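Local coordinates for protein L-amino acid deaminase (Proteus vulgaris, PDB 5I39) that probably catalyses the FAD-dependent oxidative deamination of L-amino acids, as a membrane-bound flavoprotein oxidoreductase, at residues Val277-Gly282 / Ala330-Phe335. Numbering follows the deposited sequence.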
# COMPACT_ATOMS: atom_id res chain seq x y z
N VAL A 277 -4.38 16.48 -4.40
CA VAL A 277 -4.31 17.26 -5.63
C VAL A 277 -3.16 16.75 -6.49
O VAL A 277 -2.08 16.47 -5.98
CB VAL A 277 -4.13 18.76 -5.30
CG1 VAL A 277 -3.80 19.59 -6.53
CG2 VAL A 277 -5.38 19.30 -4.62
N ALA A 278 -3.42 16.67 -7.80
CA ALA A 278 -2.42 16.26 -8.79
C ALA A 278 -2.57 17.17 -10.01
O ALA A 278 -3.63 17.18 -10.64
CB ALA A 278 -2.61 14.81 -9.18
N LEU A 279 -1.52 17.92 -10.32
CA LEU A 279 -1.58 18.93 -11.39
C LEU A 279 -0.43 18.78 -12.37
O LEU A 279 0.64 18.29 -11.99
CB LEU A 279 -1.52 20.34 -10.80
CG LEU A 279 -2.55 20.68 -9.73
CD1 LEU A 279 -2.20 21.99 -9.03
CD2 LEU A 279 -3.94 20.76 -10.35
N PRO A 280 -0.63 19.24 -13.62
CA PRO A 280 0.48 19.41 -14.56
C PRO A 280 1.62 20.21 -13.94
O PRO A 280 1.39 21.05 -13.06
CB PRO A 280 -0.15 20.19 -15.71
CG PRO A 280 -1.58 19.78 -15.69
CD PRO A 280 -1.92 19.61 -14.24
N GLY A 281 2.84 19.95 -14.40
CA GLY A 281 4.05 20.52 -13.79
C GLY A 281 4.54 19.74 -12.58
O GLY A 281 5.38 20.23 -11.84
N GLY A 282 4.01 18.53 -12.39
CA GLY A 282 4.43 17.64 -11.31
C GLY A 282 4.11 18.12 -9.91
O GLY A 282 4.94 17.97 -9.01
N ALA A 330 4.74 28.18 -5.22
CA ALA A 330 4.37 29.13 -6.28
C ALA A 330 2.92 28.91 -6.73
O ALA A 330 2.19 29.87 -6.96
CB ALA A 330 5.31 29.01 -7.46
N GLU A 331 2.51 27.65 -6.83
CA GLU A 331 1.15 27.32 -7.25
C GLU A 331 0.12 27.50 -6.12
O GLU A 331 -1.01 27.90 -6.38
CB GLU A 331 1.09 25.89 -7.81
CG GLU A 331 -0.27 25.48 -8.37
CD GLU A 331 -0.82 26.42 -9.42
OE1 GLU A 331 -0.03 27.00 -10.21
OE2 GLU A 331 -2.06 26.60 -9.47
N PHE A 332 0.53 27.19 -4.89
CA PHE A 332 -0.31 27.35 -3.71
C PHE A 332 0.46 28.12 -2.64
O PHE A 332 1.11 27.52 -1.78
CB PHE A 332 -0.76 25.99 -3.18
CG PHE A 332 -1.85 25.36 -3.99
CD1 PHE A 332 -3.18 25.66 -3.74
CD2 PHE A 332 -1.55 24.47 -5.01
CE1 PHE A 332 -4.20 25.08 -4.49
CE2 PHE A 332 -2.56 23.89 -5.77
CZ PHE A 332 -3.88 24.20 -5.51
N PRO A 333 0.40 29.47 -2.69
CA PRO A 333 1.09 30.32 -1.69
C PRO A 333 0.69 30.07 -0.24
O PRO A 333 1.42 30.46 0.66
CB PRO A 333 0.72 31.74 -2.13
CG PRO A 333 0.47 31.63 -3.59
CD PRO A 333 -0.19 30.29 -3.76
N ALA A 334 -0.44 29.39 -0.01
CA ALA A 334 -0.78 28.87 1.32
C ALA A 334 0.35 28.06 1.98
O ALA A 334 0.42 28.02 3.20
CB ALA A 334 -2.04 28.02 1.24
N PHE A 335 1.20 27.42 1.18
CA PHE A 335 2.34 26.64 1.70
C PHE A 335 3.64 27.44 1.85
O PHE A 335 4.65 26.86 2.26
CB PHE A 335 2.61 25.43 0.79
CG PHE A 335 1.47 24.47 0.70
CD1 PHE A 335 1.03 23.77 1.82
CD2 PHE A 335 0.83 24.24 -0.52
CE1 PHE A 335 -0.02 22.86 1.73
CE2 PHE A 335 -0.22 23.34 -0.62
CZ PHE A 335 -0.65 22.65 0.51
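L279, the last residue of strand 276-279, meets E331 and F332 at the end of helix 318-331 through a single methyl group. Its CB points toward that helix end, but neither CB nor CG meets anything there. Chi1 (-54°) sets CG beside the backbone N, and chi2 (168°, anti to CA) carries CD1 on in extension, while CD2 lies away. CD1 sits at the edge of the F332 ring, near its plane, 3.8 Å from CE2, and is 4.0 Å from E331 CG, the L279 and E331 side chains crossing at about a right angle. Leucine suits this place by the reach of a long apolar chain. V277 also points its CB toward 330-335, and its CG1 stops 4.5 Å from F332 CE2.

F332, the first residue to leave helical geometry, supplies an apolar edge to CD1, and its ring packs edge-to-face with F285 of strand 283-287. F332 O accepts a 3.0 Å hydrogen bond from F335 N, at the start of the 3-10 segment 333-335. Glutamate suits position 331 by pairing an aliphatic CG with a polar end: buried OE1 hydrogen-bonds with T170 OG1, and OE2 with W172 NE1. The L279 side chain lies about 10 Å from that of FAD-binding Y80, so this is structural packing: a small, wholly apolar contact, centred on one methyl group, links helix end to strand, while the acid's polar end is bonded elsewhere.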